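Local coordinates for uncharacterized protein (Legionella longbeachae NSW150, PDB 4JZA) that probably removes the 3-phosphate from phosphatidylinositol 3-phosphate, and may so influence host lipid metabolism, at residues 150-154 / 569-573; 685-690 / 794-798. All blocks are in the same frame, centred on the assembly; numbering follows the deposited sequence.

Contact 1 of 2, residues 150-154 / 569-573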
# COMPACT_ATOMS: atom_id res chain seq x y z
N PRO A 150 -10.96 30.18 -11.89
CA PRO A 150 -11.73 31.42 -12.02
C PRO A 150 -13.18 31.16 -12.42
O PRO A 150 -13.43 30.47 -13.39
CB PRO A 150 -11.02 32.16 -13.13
CG PRO A 150 -10.70 31.09 -14.09
CD PRO A 150 -10.13 30.04 -13.20
N MSE A 151 -14.11 31.70 -11.65
CA MSE A 151 -15.52 31.62 -11.96
C MSE A 151 -16.16 32.80 -11.33
O MSE A 151 -15.70 33.20 -10.26
CB MSE A 151 -16.06 30.45 -11.18
CG MSE A 151 -15.94 29.14 -11.94
SE MSE A 151 -17.18 27.95 -11.02
CE MSE A 151 -16.23 26.27 -11.36
N GLN A 152 -17.23 33.35 -11.90
CA GLN A 152 -17.95 34.42 -11.23
C GLN A 152 -19.36 33.98 -10.90
O GLN A 152 -20.12 33.63 -11.79
CB GLN A 152 -18.02 35.65 -12.12
CG GLN A 152 -16.70 36.05 -12.77
CD GLN A 152 -16.77 37.42 -13.41
OE1 GLN A 152 -17.85 37.98 -13.58
NE2 GLN A 152 -15.62 37.96 -13.76
N LEU A 153 -19.72 34.00 -9.63
CA LEU A 153 -21.08 33.64 -9.25
C LEU A 153 -21.82 34.80 -8.59
O LEU A 153 -23.04 34.81 -8.50
CB LEU A 153 -21.06 32.44 -8.31
CG LEU A 153 -19.89 31.48 -8.52
CD1 LEU A 153 -19.59 30.75 -7.22
CD2 LEU A 153 -20.18 30.50 -9.63
N GLY A 154 -21.05 35.77 -8.13
CA GLY A 154 -21.56 36.90 -7.40
C GLY A 154 -20.54 38.01 -7.52
O GLY A 154 -19.44 37.77 -8.01
N LEU A 569 -21.91 25.60 -5.57
CA LEU A 569 -21.63 26.62 -6.56
C LEU A 569 -22.85 27.00 -7.39
O LEU A 569 -23.03 28.17 -7.76
CB LEU A 569 -20.50 26.19 -7.49
CG LEU A 569 -19.18 26.06 -6.74
CD1 LEU A 569 -18.11 25.52 -7.65
CD2 LEU A 569 -18.73 27.38 -6.11
N TYR A 570 -23.69 26.03 -7.68
CA TYR A 570 -24.92 26.25 -8.44
C TYR A 570 -25.88 27.17 -7.64
O TYR A 570 -26.34 28.21 -8.14
CB TYR A 570 -25.56 24.88 -8.78
CG TYR A 570 -26.77 24.94 -9.67
CD1 TYR A 570 -28.01 25.35 -9.17
CD2 TYR A 570 -26.69 24.61 -11.03
CE1 TYR A 570 -29.10 25.43 -10.00
CE2 TYR A 570 -27.80 24.71 -11.85
CZ TYR A 570 -28.99 25.12 -11.33
OH TYR A 570 -30.10 25.20 -12.11
N LYS A 571 -26.17 26.82 -6.40
CA LYS A 571 -27.01 27.65 -5.56
C LYS A 571 -26.48 29.07 -5.49
O LYS A 571 -27.24 30.04 -5.53
CB LYS A 571 -27.07 27.08 -4.14
CG LYS A 571 -27.92 27.88 -3.17
CD LYS A 571 -29.19 27.15 -2.77
CE LYS A 571 -30.26 28.12 -2.31
NZ LYS A 571 -29.69 28.99 -1.26
N GLU A 572 -25.18 29.19 -5.36
CA GLU A 572 -24.52 30.47 -5.24
C GLU A 572 -24.69 31.27 -6.54
O GLU A 572 -24.92 32.47 -6.50
CB GLU A 572 -23.03 30.27 -4.88
CG GLU A 572 -22.35 31.38 -4.11
CD GLU A 572 -22.92 31.62 -2.73
OE1 GLU A 572 -23.67 30.76 -2.19
OE2 GLU A 572 -22.59 32.68 -2.16
N CYS A 573 -24.64 30.59 -7.68
CA CYS A 573 -24.74 31.30 -8.96
C CYS A 573 -26.18 31.62 -9.39
O CYS A 573 -26.45 32.73 -9.84
CB CYS A 573 -24.01 30.53 -10.06
SG CYS A 573 -23.70 31.52 -11.55

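Contact 2 of 2, residues 685-690 / 794-798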
# COMPACT_ATOMS: atom_id res chain seq x y z
N GLN A 685 29.68 -4.74 -10.72
CA GLN A 685 30.47 -4.63 -9.50
C GLN A 685 31.98 -4.93 -9.69
O GLN A 685 32.81 -4.25 -9.11
CB GLN A 685 29.89 -5.52 -8.41
CG GLN A 685 30.53 -5.34 -7.08
CD GLN A 685 29.73 -5.97 -5.97
OE1 GLN A 685 30.24 -6.66 -5.18
NE2 GLN A 685 28.51 -5.87 -5.97
N LEU A 686 32.35 -5.89 -10.54
CA LEU A 686 33.76 -6.08 -10.89
C LEU A 686 34.37 -4.81 -11.50
O LEU A 686 35.49 -4.42 -11.18
CB LEU A 686 33.91 -7.25 -11.86
CG LEU A 686 33.85 -8.57 -11.08
CD1 LEU A 686 33.51 -9.76 -11.95
CD2 LEU A 686 35.15 -8.83 -10.33
N GLY A 687 33.64 -4.16 -12.39
CA GLY A 687 34.10 -2.93 -13.02
C GLY A 687 35.09 -3.21 -14.12
O GLY A 687 35.58 -4.33 -14.26
N GLU A 688 35.39 -2.16 -14.87
CA GLU A 688 36.16 -2.28 -16.08
C GLU A 688 37.55 -2.87 -15.82
O GLU A 688 38.02 -3.78 -16.50
CB GLU A 688 36.28 -0.91 -16.73
CG GLU A 688 36.54 -0.97 -18.23
CD GLU A 688 37.25 0.28 -18.78
OE1 GLU A 688 37.68 0.28 -19.97
OE2 GLU A 688 37.37 1.27 -18.04
N SER A 689 38.22 -2.33 -14.81
CA SER A 689 39.60 -2.69 -14.61
C SER A 689 39.69 -4.20 -14.32
O SER A 689 40.51 -4.91 -14.93
CB SER A 689 40.25 -1.83 -13.51
OG SER A 689 41.50 -2.41 -13.10
N ASN A 690 38.84 -4.69 -13.42
CA ASN A 690 38.84 -6.12 -13.08
C ASN A 690 38.38 -7.03 -14.19
O ASN A 690 39.01 -8.08 -14.45
CB ASN A 690 38.02 -6.39 -11.85
CG ASN A 690 38.79 -6.06 -10.60
OD1 ASN A 690 40.03 -6.05 -10.63
ND2 ASN A 690 38.10 -5.74 -9.53
N PHE A 794 36.10 -8.79 -4.27
CA PHE A 794 36.20 -9.10 -5.69
C PHE A 794 37.62 -8.90 -6.24
O PHE A 794 38.15 -9.80 -6.89
CB PHE A 794 35.16 -8.30 -6.48
CG PHE A 794 33.83 -8.98 -6.58
CD1 PHE A 794 33.45 -9.97 -5.66
CD2 PHE A 794 32.93 -8.63 -7.58
CE1 PHE A 794 32.22 -10.60 -5.75
CE2 PHE A 794 31.72 -9.26 -7.68
CZ PHE A 794 31.36 -10.25 -6.77
N SER A 795 38.24 -7.77 -5.93
CA SER A 795 39.60 -7.50 -6.37
C SER A 795 40.62 -8.55 -5.85
O SER A 795 41.59 -8.87 -6.51
CB SER A 795 40.01 -6.07 -5.95
OG SER A 795 39.32 -5.09 -6.71
N GLU A 796 40.41 -9.07 -4.66
CA GLU A 796 41.29 -10.08 -4.12
C GLU A 796 41.09 -11.43 -4.79
O GLU A 796 42.07 -12.17 -5.01
CB GLU A 796 41.16 -10.18 -2.58
CG GLU A 796 41.90 -9.04 -1.85
CD GLU A 796 41.36 -8.67 -0.44
OE1 GLU A 796 40.23 -9.11 -0.06
OE2 GLU A 796 42.09 -7.92 0.29
N ILE A 797 39.85 -11.75 -5.14
CA ILE A 797 39.56 -12.97 -5.91
C ILE A 797 40.07 -12.83 -7.32
O ILE A 797 40.55 -13.80 -7.90
CB ILE A 797 38.08 -13.30 -5.99
CG1 ILE A 797 37.50 -13.54 -4.60
CG2 ILE A 797 37.89 -14.58 -6.80
CD1 ILE A 797 35.99 -13.81 -4.59
N VAL A 798 39.95 -11.65 -7.90
CA VAL A 798 40.53 -11.41 -9.20
C VAL A 798 42.04 -11.72 -9.15
O VAL A 798 42.56 -12.49 -9.98
CB VAL A 798 40.29 -9.97 -9.67
CG1 VAL A 798 41.12 -9.62 -10.91
CG2 VAL A 798 38.84 -9.78 -9.97

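Contact 1 of 2, residues 150-154 / 569-573
The chain at L153 comes up against one side of the helical turn 569-573, with the CA of L153 only 4.4 Å from the CA of C573. Segment 150-154 has no regular structure here beyond the end of a strand, and no hydrogen bond links it to the helix. Apolar side chains carry the contact. L153 is the main one. It sets off toward the helix at CB, and its two methyl branches divide the work. CD1 of L153 lies 3.7 Å from CD2 of L569, one turn back along the helix from C573, and also reaches the CB of E572. CD2 of L153 meets the CB of C573 at 3.9 Å. L153 thus fits against L569, E572 and C573, one turn of the helix. In C573 the sulfur is anti to the backbone N (chi1 -165°), which turns it back beside L153, with SG 4.1 Å from the CA of that leucine. M151, a selenomethionine, adds a looser touch, its terminal CE 4.2 Å from CD1 of L569. The carboxylate of E572 leads away and forms a salt bridge with R366. Segment 150-154 opens the loop of a beta hairpin, strands 144-150 and 159-166, held by a backbone hydrogen bond of M151 with D158 and packed on helix 556-574. V160 touches M151, L153 and L569. L368 of strand 365-374 packs on L569 and E572, L595 of helix 587-602 on M151.

Contact 2 of 2, residues 685-690 / 794-798
L686 and F794 meet at about a right angle, with CD2 of the leucine 3.5 Å from CD2 of the ring. This methyl approaches the ring obliquely. The same methyl also touches CG2 of V798, at 3.8 Å, so it bridges two residues one turn apart on helix 794-817. The terminal amide of Q685 lies over one face of the F794 ring, near the rim, and its plane is tilted against the ring. CG of Q685 sits beyond the rim, 4.1 Å from CE2 of F794. F784 meets the F794 ring edge-to-face. N690 sits farther along helix 676-702, and its CG is anti to its carbonyl carbon (chi1 -80°), which directs the amide to S795 and V798. ND2 of N690 donates to OG of S795 at 3.1 Å. The bond is nearly straight, at 170°, and the serine oxygen lies in the amide plane. A weak bond from the same ND2 runs back to the O of L686. The amide carbon and OD1 of N690 lie against the methyls of V798. This is helix-helix packing in the phosphoinositide phosphatase C-terminal domain. The start of helix 794-817 crosses helix 676-702 at -48°, where the latter is kinked just after G687. An apolar patch is combined with one directional polar link. The bond to S795 would help set the rotation of the N690 amide, while L686, F794 and V798 supply contacts that impose no such direction.

How the contacts relate
From the N terminus, the chain first passes through 150-154, on the hairpin loop between two neighbouring strands of the large mixed sheet. It returns at 569-573, after 414 intervening residues that include much of that sheet and many helices. Contact 1 closes this long loop and ties the hairpin loop to helix 556-574. The chain then goes on to 685-690, and contact 2 closes a shorter loop of 103 residues, without strands, between two helices of the C-terminal family region. The loops follow in series and neither nest nor cross. The centres of contact 1 and contact 2 are about 70 Å apart, on opposite sides of the chain's centre. The nearest atoms of contact 1 and contact 2 are about 53 Å apart.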